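Local structure of xylosidase (Xanthomonas axonopodis pv. citri, 6XN2) at residues 237-240 / 244-247; 195-200 / 213-218; 40-45 / 96-101; 84-89 / 118-123; 174-179 / 266-271. The protein probably hydrolyses beta-xylosidic bonds in xylo-oligosaccharides as a glycoside hydrolase of family 43. One frame throughout, in Å; residues are numbered along the deposited sequence.

Contact 1: residues 237-240 / 244-247; sequences VILD and TPLR
Two backbone hydrogen bonds join residues 237-240 to 244-247: Leu246 N gives to Ile238 O (2.9 Å), and Asp240 N gives to Thr244 O (2.8 Å). They flank Leu239 and Pro245, a non-hydrogen-bonded antiparallel pair with its CA atoms 4.2 Å apart, and CA-H...O contacts from Pro245 to Ile238 O and from Leu239 to Thr244 O add to them. The chain thus doubles back in a short hairpin-like reversal as it leaves strand 234-239, whose Val237 and Leu239 are backbone-bonded to the parallel strand 292-299.

The polar side-chain contact belongs to Asp240. With chi1 at 62°, its carboxylate folds back over the reversal, and OD1 is met from above the carboxylate plane by Thr244 N (2.9 Å); it also accepts from His242 N. One water bridges the other oxygen, OD2, to Pro245 O.

Among the apolar contacts, Leu246 CD1 touches Ile238 CG2 at 3.6 Å where the two side chains cross at a slant, while its CD2 branch lies near Asp240 CB. On the other flank Leu239 CD2 runs alongside the Pro245 ring, 3.8 Å from Pro245 CD, and Val237 CG1 makes a looser approach to CG of that ring.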
# COMPACT_ATOMS: atom_id res chain seq x y z
N VAL A 237 -4.82 5.64 15.21
CA VAL A 237 -4.16 6.85 15.70
C VAL A 237 -2.65 6.70 15.69
O VAL A 237 -2.11 5.69 16.15
CB VAL A 237 -4.62 7.18 17.14
CG1 VAL A 237 -3.84 8.38 17.68
CG2 VAL A 237 -6.12 7.46 17.17
N ILE A 238 -1.96 7.71 15.17
CA ILE A 238 -0.50 7.73 15.20
C ILE A 238 -0.00 8.83 16.14
O ILE A 238 -0.36 10.00 15.99
CB ILE A 238 0.11 7.95 13.81
CG1 ILE A 238 -0.47 6.96 12.79
CG2 ILE A 238 1.62 7.81 13.86
CD1 ILE A 238 -0.02 7.23 11.36
N LEU A 239 0.81 8.45 17.12
CA LEU A 239 1.26 9.38 18.16
C LEU A 239 2.71 9.80 17.95
O LEU A 239 3.49 9.08 17.32
CB LEU A 239 1.11 8.74 19.54
CG LEU A 239 -0.24 8.13 19.91
CD1 LEU A 239 -0.09 7.25 21.14
CD2 LEU A 239 -1.27 9.22 20.16
N ASP A 240 3.07 10.96 18.49
CA ASP A 240 4.47 11.39 18.45
C ASP A 240 5.22 10.89 19.68
O ASP A 240 4.70 10.09 20.46
CB ASP A 240 4.58 12.93 18.34
CG ASP A 240 3.97 13.67 19.53
OD1 ASP A 240 3.73 13.08 20.61
OD2 ASP A 240 3.74 14.89 19.39
N THR A 244 1.27 12.30 21.85
CA THR A 244 0.25 13.15 21.31
C THR A 244 0.02 12.82 19.85
O THR A 244 0.95 12.66 19.13
CB THR A 244 0.69 14.61 21.41
OG1 THR A 244 0.85 14.94 22.78
CG2 THR A 244 -0.33 15.52 20.86
N PRO A 245 -1.23 12.75 19.41
CA PRO A 245 -1.55 12.45 18.02
C PRO A 245 -0.90 13.39 17.04
O PRO A 245 -0.81 14.56 17.30
CB PRO A 245 -3.05 12.63 17.99
CG PRO A 245 -3.47 12.24 19.34
CD PRO A 245 -2.44 12.82 20.23
N LEU A 246 -0.51 12.89 15.90
CA LEU A 246 0.13 13.74 14.93
C LEU A 246 -0.79 14.84 14.46
O LEU A 246 -1.94 14.64 14.28
CB LEU A 246 0.68 12.94 13.78
CG LEU A 246 1.77 11.94 14.10
CD1 LEU A 246 2.29 11.20 12.89
CD2 LEU A 246 2.93 12.57 14.82
N ARG A 247 -0.24 16.02 14.26
CA ARG A 247 -0.99 17.16 13.85
C ARG A 247 -1.17 17.24 12.37
O ARG A 247 -0.36 16.79 11.63
CB ARG A 247 -0.30 18.44 14.28
CG ARG A 247 -0.33 18.74 15.75
CD ARG A 247 0.75 19.73 16.11
NE ARG A 247 0.58 21.00 15.47
CZ ARG A 247 0.21 22.10 16.09
NH1 ARG A 247 -0.04 22.07 17.36
NH2 ARG A 247 0.08 23.22 15.44
O HOH W 1 1.91 15.72 17.42

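Contact 2: residues 195-200 / 213-218; sequences HYRDNA and PALGPR
Arg218, Leu215 and Arg197 have the largest surfaces buried in this contact, which brings the tip of the 195-200 hairpin up to the segment 213-218. Arg218 is bent at both chi2 and chi3, and the double kink brings its guanidinium group beside the turn. Its NH2 makes a weak hydrogen bond to Asn199 OD1 (3.2 Å, N-H...O angle 121°), with amide and guanidinium planes nearly perpendicular. Much of the remaining link is through water: one molecule joins NH1 to the backbone N of Asp198, and a second, lying in the guanidinium plane, joins NH2 to Asp198 OD1. Asp198 OD1 stays 5.4 Å from Arg218 NH2, so the opposite charges are linked through water and not by a direct salt bridge. Ser233 OG also links the two sides, bonding both Arg218 NE and Asn199 OD1; the latter also meets Tyr167 OH.

Leu215 reaches across with CD2, which sits 4.0 Å above the plane of the Arg197 guanidinium group, over its centre. Arg197 starts out from its backbone in the opposite direction and is brought round by a bend at chi2 (-65°). Its NH1 is held by Tyr196 O (3.0 Å) and Gln194 O, its NH2 by Gln206 O, so the flat face offered to Leu215 is fixed in rotation.

Arg197 to Ala200 form a type I' turn, characteristic of a two-residue beta hairpin, and it connects the short strands 196-197 and 200-201. The opposing segment runs into strand 218-221, and Leu215 and Arg218 also rest on Glu235 of strand 234-239.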
# COMPACT_ATOMS: atom_id res chain seq x y z
N HIS A 195 -13.06 13.23 3.34
CA HIS A 195 -14.50 13.44 3.29
C HIS A 195 -15.29 12.55 4.24
O HIS A 195 -16.53 12.54 4.19
CB HIS A 195 -15.01 13.24 1.87
CG HIS A 195 -14.63 14.35 0.94
ND1 HIS A 195 -13.76 14.18 -0.11
CD2 HIS A 195 -15.00 15.66 0.92
CE1 HIS A 195 -13.61 15.34 -0.74
NE2 HIS A 195 -14.34 16.25 -0.13
N TYR A 196 -14.62 11.81 5.08
CA TYR A 196 -15.28 10.91 5.98
C TYR A 196 -14.93 11.11 7.45
O TYR A 196 -13.86 11.42 7.74
CB TYR A 196 -14.93 9.48 5.62
CG TYR A 196 -15.34 9.06 4.25
CD1 TYR A 196 -14.59 9.36 3.16
CD2 TYR A 196 -16.49 8.35 4.06
CE1 TYR A 196 -14.98 8.98 1.91
CE2 TYR A 196 -16.87 7.97 2.84
CZ TYR A 196 -16.13 8.29 1.76
OH TYR A 196 -16.55 7.90 0.56
N ARG A 197 -15.91 10.94 8.32
CA ARG A 197 -15.73 10.95 9.75
C ARG A 197 -16.63 9.84 10.26
O ARG A 197 -17.72 9.77 9.85
CB ARG A 197 -16.11 12.25 10.39
CG ARG A 197 -15.34 13.45 9.93
CD ARG A 197 -13.91 13.37 10.29
NE ARG A 197 -13.24 14.63 10.08
CZ ARG A 197 -12.76 15.02 8.92
NH1 ARG A 197 -12.87 14.25 7.89
NH2 ARG A 197 -12.20 16.18 8.83
N ASP A 198 -16.11 9.01 11.12
CA ASP A 198 -16.83 7.92 11.69
C ASP A 198 -17.53 7.08 10.64
O ASP A 198 -18.69 6.85 10.81
CB ASP A 198 -17.83 8.41 12.76
CG ASP A 198 -17.17 9.21 13.87
OD1 ASP A 198 -16.15 8.79 14.40
OD2 ASP A 198 -17.68 10.27 14.23
N ASN A 199 -16.86 6.79 9.54
CA ASN A 199 -17.33 6.00 8.41
C ASN A 199 -18.44 6.57 7.61
O ASN A 199 -19.03 5.89 6.86
CB ASN A 199 -17.69 4.58 8.80
CG ASN A 199 -16.62 3.91 9.52
OD1 ASN A 199 -15.50 3.95 9.11
ND2 ASN A 199 -16.95 3.32 10.63
N ALA A 200 -18.70 7.83 7.77
CA ALA A 200 -19.77 8.47 7.01
C ALA A 200 -19.27 9.63 6.17
O ALA A 200 -18.50 10.47 6.64
CB ALA A 200 -20.87 8.93 7.95
N PRO A 213 -5.91 17.13 14.93
CA PRO A 213 -5.21 15.90 14.64
C PRO A 213 -5.32 15.51 13.20
O PRO A 213 -6.35 15.57 12.65
CB PRO A 213 -5.96 14.87 15.47
CG PRO A 213 -6.52 15.64 16.57
CD PRO A 213 -6.83 16.99 16.05
N ALA A 214 -4.25 15.01 12.63
CA ALA A 214 -4.34 14.54 11.28
C ALA A 214 -5.18 13.29 11.21
O ALA A 214 -5.24 12.52 12.11
CB ALA A 214 -2.97 14.26 10.73
N LEU A 215 -5.76 13.07 10.07
CA LEU A 215 -6.53 11.85 9.87
C LEU A 215 -5.57 10.66 9.82
O LEU A 215 -4.43 10.80 9.36
CB LEU A 215 -7.35 11.93 8.58
CG LEU A 215 -8.39 13.04 8.53
CD1 LEU A 215 -8.99 13.13 7.16
CD2 LEU A 215 -9.47 12.79 9.57
N GLY A 216 -6.04 9.52 10.31
CA GLY A 216 -5.29 8.28 10.25
C GLY A 216 -5.98 7.29 9.33
O GLY A 216 -7.10 7.52 8.89
N PRO A 217 -5.30 6.18 9.03
CA PRO A 217 -5.95 5.14 8.23
C PRO A 217 -7.10 4.50 9.00
O PRO A 217 -7.22 4.72 10.20
CB PRO A 217 -4.82 4.14 7.96
CG PRO A 217 -3.89 4.31 9.14
CD PRO A 217 -3.95 5.78 9.49
N ARG A 218 -7.89 3.69 8.35
CA ARG A 218 -8.95 2.99 9.00
C ARG A 218 -8.57 1.53 9.20
O ARG A 218 -7.78 1.02 8.47
CB ARG A 218 -10.17 3.08 8.15
CG ARG A 218 -10.53 4.47 7.75
CD ARG A 218 -10.79 5.36 8.94
NE ARG A 218 -11.93 4.92 9.71
CZ ARG A 218 -12.50 5.64 10.65
NH1 ARG A 218 -12.03 6.82 10.93
NH2 ARG A 218 -13.53 5.19 11.30
O HOH W 2 -13.36 9.24 12.31
O HOH W 3 -14.59 6.41 13.76

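Contact 3: residues 40-45 / 96-101; sequences APLVTH and AAVEDL
His45 NE2 donates to Asp100 OD2 through the anti lone pair of the carboxylate oxygen, the one turned away from OD1. The bond is 2.8 Å long with an N-H...O angle of 154°, and OD2 lies close to the imidazole plane although ring and carboxylate are inclined by 38°. Asp100 holds its CG anti to the backbone N (chi1 -178°), which carries the acid group out from strand 99-106 to the edge of the ring.

Beside this polar link lies an apolar one built on Val98. Its CG1 meets Val43 CG1 at 3.7 Å, and its CG2 rests against Leu42 CB at 4.0 Å; the side chains of Val43 and Leu42 each cross that of Val98 at about a right angle. Leu42 is also backbone-bonded to Ile337. In the five-bladed beta-propeller of family 43, the segment before strand 47-56 thus lies between strand 336-342 and strand 99-106, at the far edge of the sheet that 47-56 begins.

Asp100 OD1 is taken up by Gly102 N and His87 ND1. With both oxygens engaged, the carboxylate is held against rotation, and its charge would probably favour a protonated His45.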
# COMPACT_ATOMS: atom_id res chain seq x y z
N ALA A 40 16.76 -2.34 -9.34
CA ALA A 40 16.33 -2.28 -10.69
C ALA A 40 14.88 -2.67 -10.72
O ALA A 40 14.41 -3.36 -9.88
CB ALA A 40 17.13 -3.24 -11.52
N PRO A 41 14.15 -2.20 -11.70
CA PRO A 41 12.76 -2.56 -11.87
C PRO A 41 12.61 -4.08 -11.93
O PRO A 41 13.28 -4.71 -12.69
CB PRO A 41 12.42 -1.97 -13.20
CG PRO A 41 13.43 -0.96 -13.47
CD PRO A 41 14.64 -1.38 -12.79
N LEU A 42 11.75 -4.64 -11.13
CA LEU A 42 11.57 -6.06 -11.11
C LEU A 42 10.99 -6.54 -12.39
O LEU A 42 11.17 -7.65 -12.78
CB LEU A 42 10.63 -6.46 -9.98
CG LEU A 42 11.22 -6.26 -8.62
CD1 LEU A 42 10.18 -6.45 -7.56
CD2 LEU A 42 12.37 -7.21 -8.42
N VAL A 43 10.26 -5.67 -13.07
CA VAL A 43 9.73 -5.97 -14.39
C VAL A 43 9.76 -4.73 -15.23
O VAL A 43 9.66 -3.66 -14.74
CB VAL A 43 8.31 -6.50 -14.41
CG1 VAL A 43 8.23 -7.95 -14.03
CG2 VAL A 43 7.40 -5.65 -13.59
N THR A 44 9.91 -4.89 -16.53
CA THR A 44 9.96 -3.75 -17.40
C THR A 44 9.07 -3.84 -18.57
O THR A 44 9.00 -2.92 -19.30
CB THR A 44 11.34 -3.53 -18.01
OG1 THR A 44 11.74 -4.70 -18.70
CG2 THR A 44 12.32 -3.22 -16.99
N HIS A 45 8.37 -4.94 -18.77
CA HIS A 45 7.50 -5.05 -19.92
C HIS A 45 6.14 -4.42 -19.74
O HIS A 45 5.39 -4.32 -20.66
CB HIS A 45 7.35 -6.48 -20.38
CG HIS A 45 6.80 -7.40 -19.35
ND1 HIS A 45 7.53 -7.84 -18.29
CD2 HIS A 45 5.59 -7.96 -19.23
CE1 HIS A 45 6.80 -8.65 -17.56
NE2 HIS A 45 5.61 -8.74 -18.11
N ALA A 96 15.06 -15.27 -7.40
CA ALA A 96 14.54 -15.78 -8.66
C ALA A 96 14.14 -14.65 -9.61
O ALA A 96 13.86 -13.53 -9.18
CB ALA A 96 13.36 -16.70 -8.42
N ALA A 97 14.10 -14.96 -10.90
CA ALA A 97 13.53 -14.04 -11.87
C ALA A 97 12.04 -13.84 -11.57
O ALA A 97 11.37 -14.76 -11.09
CB ALA A 97 13.74 -14.56 -13.28
N VAL A 98 11.53 -12.64 -11.84
CA VAL A 98 10.13 -12.33 -11.58
C VAL A 98 9.23 -12.75 -12.74
O VAL A 98 9.47 -12.38 -13.89
CB VAL A 98 9.94 -10.82 -11.34
CG1 VAL A 98 8.45 -10.48 -11.29
CG2 VAL A 98 10.62 -10.42 -10.05
N GLU A 99 8.20 -13.54 -12.43
CA GLU A 99 7.26 -14.01 -13.45
C GLU A 99 6.03 -13.13 -13.50
O GLU A 99 5.47 -12.79 -12.46
CB GLU A 99 6.82 -15.45 -13.18
CG GLU A 99 7.87 -16.35 -12.55
CD GLU A 99 7.28 -17.65 -12.02
OE1 GLU A 99 7.55 -17.99 -10.85
OE2 GLU A 99 6.54 -18.33 -12.77
N ASP A 100 5.54 -12.85 -14.69
CA ASP A 100 4.31 -12.13 -14.87
C ASP A 100 3.29 -13.21 -15.11
O ASP A 100 3.25 -13.81 -16.14
CB ASP A 100 4.38 -11.23 -16.10
CG ASP A 100 3.12 -10.42 -16.31
OD1 ASP A 100 2.12 -10.67 -15.67
OD2 ASP A 100 3.15 -9.52 -17.12
N LEU A 101 2.44 -13.45 -14.13
CA LEU A 101 1.45 -14.52 -14.22
C LEU A 101 0.22 -14.07 -14.99
O LEU A 101 -0.76 -14.82 -15.11
CB LEU A 101 1.07 -15.01 -12.82
CG LEU A 101 2.23 -15.64 -12.05
CD1 LEU A 101 1.78 -16.21 -10.72
CD2 LEU A 101 2.88 -16.72 -12.90

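Contact 4: residues 84-89 / 118-123; sequences ADYHVL and WAPDAA. With XYP (beta-D-xylopyranose), chain E.
Tyr86 makes all the direct contacts of segment 84-89 with 118-123. From strand 85-91 its side chain points at the facing segment. Part-way along, the ring slides past Pro120: CB of the proline lies over one face, a CH-pi contact 4.2 Å from the ring centroid and 20° off its normal, while Pro120 CG touches CE1 at 3.7 Å. At the far end Tyr86 OH donates a short 2.6 Å hydrogen bond to Trp118 O, arriving in the carbonyl plane on a lone pair. The bond probably helps to hold the backbone just before Ala119, whose N meets the sugar.

Trp118 and Ala119 both line the xylose pocket. C4 of the bound xylopyranose sits 3.6 Å above the indole plane, displaced toward the rim, and Ala119 N donates to the sugar O3 at 3.3 Å. Phe81 O holds the indole NE1, and Asp50, Asp170 and Glu257 supply further hydrogen bonds to the sugar. Tyr86 is thus a second-shell residue behind this wall of the pocket.

Further along the strand, Val88 turns to Tyr61 and Tyr63 of strand 59-67 and to Val104 of strand 99-106. Strand 85-91 lies between these two in its antiparallel sheet, whereas 121-125 is an end strand of the next sheet, on the side of the sugar pocket, and Leu131 and Pro134 of its neighbour 128-136 also pack on Tyr86.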
# COMPACT_ATOMS: atom_id res chain seq x y z
N ALA A 84 -6.89 -0.07 -15.14
CA ALA A 84 -8.13 -0.81 -15.37
C ALA A 84 -8.03 -2.28 -14.99
O ALA A 84 -9.03 -3.00 -15.03
CB ALA A 84 -8.55 -0.68 -16.83
N ASP A 85 -6.84 -2.74 -14.67
CA ASP A 85 -6.66 -4.20 -14.47
C ASP A 85 -5.51 -4.50 -13.52
O ASP A 85 -4.75 -3.62 -13.21
CB ASP A 85 -6.38 -4.85 -15.82
CG ASP A 85 -5.00 -4.54 -16.35
OD1 ASP A 85 -4.11 -5.27 -16.03
OD2 ASP A 85 -4.84 -3.56 -17.05
N TYR A 86 -5.42 -5.76 -13.11
CA TYR A 86 -4.38 -6.19 -12.24
C TYR A 86 -3.69 -7.43 -12.75
O TYR A 86 -4.30 -8.30 -13.27
CB TYR A 86 -4.93 -6.52 -10.86
CG TYR A 86 -5.54 -5.36 -10.13
CD1 TYR A 86 -4.81 -4.25 -9.86
CD2 TYR A 86 -6.82 -5.38 -9.72
CE1 TYR A 86 -5.35 -3.19 -9.22
CE2 TYR A 86 -7.38 -4.33 -9.07
CZ TYR A 86 -6.63 -3.23 -8.82
OH TYR A 86 -7.18 -2.16 -8.19
N HIS A 87 -2.39 -7.43 -12.57
CA HIS A 87 -1.61 -8.65 -12.84
C HIS A 87 -1.12 -9.21 -11.51
O HIS A 87 -1.19 -8.54 -10.52
CB HIS A 87 -0.38 -8.35 -13.69
CG HIS A 87 -0.69 -8.11 -15.12
ND1 HIS A 87 -0.07 -8.79 -16.12
CD2 HIS A 87 -1.52 -7.26 -15.72
CE1 HIS A 87 -0.52 -8.37 -17.26
NE2 HIS A 87 -1.40 -7.45 -17.04
N VAL A 88 -0.64 -10.44 -11.54
CA VAL A 88 -0.01 -11.02 -10.38
C VAL A 88 1.42 -11.41 -10.74
O VAL A 88 1.63 -11.97 -11.74
CB VAL A 88 -0.78 -12.20 -9.82
CG1 VAL A 88 -0.06 -12.80 -8.65
CG2 VAL A 88 -2.14 -11.77 -9.40
N LEU A 89 2.39 -11.07 -9.93
CA LEU A 89 3.78 -11.42 -10.18
C LEU A 89 4.25 -12.43 -9.14
O LEU A 89 3.72 -12.49 -8.04
CB LEU A 89 4.67 -10.18 -10.16
CG LEU A 89 4.16 -8.98 -10.96
CD1 LEU A 89 5.04 -7.74 -10.75
CD2 LEU A 89 4.06 -9.30 -12.44
N TRP A 118 -6.95 1.01 -8.46
CA TRP A 118 -5.76 1.42 -7.74
C TRP A 118 -5.12 0.37 -6.84
O TRP A 118 -5.48 -0.74 -6.88
CB TRP A 118 -6.04 2.74 -7.02
CG TRP A 118 -6.15 3.92 -7.96
CD1 TRP A 118 -6.18 3.89 -9.29
CD2 TRP A 118 -6.21 5.30 -7.60
NE1 TRP A 118 -6.26 5.15 -9.80
CE2 TRP A 118 -6.27 6.03 -8.78
CE3 TRP A 118 -6.19 5.98 -6.40
CZ2 TRP A 118 -6.32 7.40 -8.78
CZ3 TRP A 118 -6.25 7.32 -6.41
CH2 TRP A 118 -6.32 8.02 -7.58
N ALA A 119 -4.14 0.77 -6.05
CA ALA A 119 -3.37 -0.09 -5.17
C ALA A 119 -4.07 -1.24 -4.47
O ALA A 119 -4.73 -1.03 -3.54
CB ALA A 119 -2.66 0.76 -4.16
N PRO A 120 -3.81 -2.47 -4.89
CA PRO A 120 -4.50 -3.60 -4.29
C PRO A 120 -3.70 -4.40 -3.29
O PRO A 120 -2.57 -4.13 -3.04
CB PRO A 120 -4.73 -4.48 -5.49
CG PRO A 120 -3.50 -4.30 -6.27
CD PRO A 120 -3.07 -2.89 -6.07
N ASP A 121 -4.34 -5.41 -2.72
CA ASP A 121 -3.65 -6.31 -1.81
C ASP A 121 -4.33 -7.67 -1.87
O ASP A 121 -5.37 -7.82 -2.51
CB ASP A 121 -3.64 -5.77 -0.38
CG ASP A 121 -2.57 -6.42 0.49
OD1 ASP A 121 -1.75 -7.19 -0.06
OD2 ASP A 121 -2.55 -6.18 1.72
N ALA A 122 -3.75 -8.66 -1.21
CA ALA A 122 -4.32 -9.99 -1.25
C ALA A 122 -4.26 -10.64 0.12
O ALA A 122 -3.48 -10.22 0.99
CB ALA A 122 -3.59 -10.84 -2.28
N ALA A 123 -5.10 -11.65 0.31
CA ALA A 123 -5.12 -12.45 1.52
C ALA A 123 -5.55 -13.87 1.20
O ALA A 123 -6.17 -14.12 0.17
CB ALA A 123 -6.05 -11.83 2.56
O1 XYP E . -2.39 8.24 -5.00
C1 XYP E . -1.84 7.03 -5.47
C2 XYP E . -2.59 5.89 -4.82
C3 XYP E . -2.38 4.59 -5.53
C4 XYP E . -2.57 4.76 -7.02
C5 XYP E . -1.67 5.85 -7.52
O2 XYP E . -2.21 5.68 -3.47
O3 XYP E . -3.37 3.78 -4.98
O4 XYP E . -2.22 3.59 -7.69
O5 XYP E . -1.96 7.06 -6.87

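Contact 5: residues 174-179 / 266-271; sequences LADDDG and GRYYLS
Tyr268 OH donates a short hydrogen bond to Asp176 OD2, 2.5 Å away, on the syn lone pair of that oxygen. The carboxylate approaches the rim of the phenol ring near its plane, but the two flat groups are turned 57° apart and the side chains cross at about a right angle. A chi1 of -165°, pointing CG away from the backbone N, swings the acid group of Asp176 over to the tyrosine although its first bond does not aim there. Asp176 OD1 is occupied within its own segment by Asp178 N at 3.0 Å, reached from the anti side and somewhat out of the carboxylate plane. One carboxylate therefore serves both the local bend and the distant strand, each oxygen steadied by a different partner.

The local bend is an Asx turn combined with a type I beta turn from Asp176 to Gly179, closed by Gly179 N to Asp176 O at 3.1 Å. It connects strands 172-175 and 181-185, so the tyrosine grips this hairpin loop from strand 267-273, probably part of the next blade in the five-bladed propeller of family 43.

Apolar contact is confined to Leu174, whose CD2 meets the same ring at its edge, 4.0 Å from Tyr268 CE2. Strand 257-264 lies next to both partners: Val261 packs on Leu174, while Gln263 touches Asp176 and Tyr268 and bonds Asp177 N through its side chain.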
# COMPACT_ATOMS: atom_id res chain seq x y z
N LEU A 174 -3.89 -7.53 6.77
CA LEU A 174 -2.92 -8.19 7.62
C LEU A 174 -3.41 -9.56 8.08
O LEU A 174 -4.46 -9.66 8.72
CB LEU A 174 -2.58 -7.32 8.83
CG LEU A 174 -1.86 -8.04 9.97
CD1 LEU A 174 -0.45 -8.46 9.54
CD2 LEU A 174 -1.83 -7.20 11.24
N ALA A 175 -2.63 -10.57 7.77
CA ALA A 175 -2.89 -11.93 8.27
C ALA A 175 -2.17 -11.99 9.62
O ALA A 175 -1.00 -12.27 9.63
CB ALA A 175 -2.37 -12.96 7.32
N ASP A 176 -2.90 -11.79 10.71
CA ASP A 176 -2.32 -11.78 12.05
C ASP A 176 -1.87 -13.18 12.42
O ASP A 176 -2.43 -14.16 11.93
CB ASP A 176 -3.32 -11.23 13.07
CG ASP A 176 -2.67 -10.84 14.39
OD1 ASP A 176 -1.98 -11.69 15.01
OD2 ASP A 176 -2.85 -9.68 14.82
N ASP A 177 -0.87 -13.30 13.26
CA ASP A 177 -0.37 -14.58 13.71
C ASP A 177 -1.41 -15.36 14.47
O ASP A 177 -1.32 -16.55 14.51
CB ASP A 177 0.82 -14.38 14.62
CG ASP A 177 2.08 -14.12 13.88
OD1 ASP A 177 2.17 -14.45 12.71
OD2 ASP A 177 3.00 -13.58 14.48
N ASP A 178 -2.36 -14.66 15.03
CA ASP A 178 -3.40 -15.30 15.79
C ASP A 178 -4.53 -15.82 14.96
O ASP A 178 -5.46 -16.31 15.49
CB ASP A 178 -3.89 -14.39 16.89
CG ASP A 178 -4.73 -13.27 16.40
OD1 ASP A 178 -5.05 -13.20 15.24
OD2 ASP A 178 -5.11 -12.44 17.20
N GLY A 179 -4.47 -15.68 13.66
CA GLY A 179 -5.52 -16.19 12.83
C GLY A 179 -6.51 -15.21 12.27
O GLY A 179 -7.19 -15.51 11.34
N GLY A 266 6.94 -9.32 18.32
CA GLY A 266 5.86 -9.04 19.23
C GLY A 266 5.25 -7.68 19.15
O GLY A 266 4.56 -7.30 20.04
N ARG A 267 5.54 -6.97 18.08
CA ARG A 267 4.96 -5.63 17.92
C ARG A 267 4.38 -5.53 16.52
O ARG A 267 4.73 -6.31 15.66
CB ARG A 267 6.05 -4.58 18.11
CG ARG A 267 6.23 -4.18 19.56
CD ARG A 267 6.16 -2.68 19.71
NE ARG A 267 5.91 -2.45 21.11
CZ ARG A 267 5.44 -1.34 21.62
NH1 ARG A 267 5.17 -0.30 20.85
NH2 ARG A 267 5.25 -1.25 22.92
N TYR A 268 3.44 -4.61 16.37
CA TYR A 268 2.86 -4.31 15.07
C TYR A 268 3.54 -3.08 14.50
O TYR A 268 3.72 -2.09 15.20
CB TYR A 268 1.35 -4.08 15.18
CG TYR A 268 0.60 -5.32 15.60
CD1 TYR A 268 0.41 -5.63 16.94
CD2 TYR A 268 0.10 -6.20 14.64
CE1 TYR A 268 -0.27 -6.78 17.32
CE2 TYR A 268 -0.59 -7.35 15.01
CZ TYR A 268 -0.77 -7.63 16.36
OH TYR A 268 -1.45 -8.77 16.72
N TYR A 269 3.94 -3.16 13.24
CA TYR A 269 4.58 -2.04 12.56
C TYR A 269 3.63 -1.48 11.51
O TYR A 269 3.32 -2.16 10.54
CB TYR A 269 5.88 -2.48 11.87
CG TYR A 269 7.03 -2.83 12.80
CD1 TYR A 269 7.01 -4.00 13.56
CD2 TYR A 269 8.15 -2.02 12.88
CE1 TYR A 269 8.06 -4.32 14.40
CE2 TYR A 269 9.21 -2.34 13.71
CZ TYR A 269 9.16 -3.49 14.47
OH TYR A 269 10.21 -3.81 15.30
N LEU A 270 3.15 -0.26 11.73
CA LEU A 270 2.36 0.43 10.73
C LEU A 270 3.27 1.32 9.90
O LEU A 270 3.94 2.19 10.46
CB LEU A 270 1.26 1.28 11.38
CG LEU A 270 0.56 2.25 10.43
CD1 LEU A 270 -0.28 1.45 9.44
CD2 LEU A 270 -0.30 3.23 11.20
N SER A 271 3.31 1.12 8.59
CA SER A 271 4.10 1.99 7.72
C SER A 271 3.19 2.57 6.63
O SER A 271 2.15 1.99 6.31
CB SER A 271 5.30 1.24 7.12
OG SER A 271 4.94 -0.02 6.56

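From the N terminus, contact 3 opens at 40-45 and contact 4 at 84-89 before contact 3 closes at 96-101 and contact 4 at 118-123, so the two cross. They meet on neighbouring strands 85-91 and 99-106, and contact 4 joins that sheet to the pocket-lining residues just before strand 121-125. The second half of the chain is nested: contact 5 opens at 174-179 and closes at 266-271, tying the 172-185 hairpin to strand 267-273, and inside its loop contact 2 is completed before contact 1 begins. Contacts 1 and 2 touch through Leu246 and Ala214, and Leu270 of contact 5 packs on both Ile238 and Pro217.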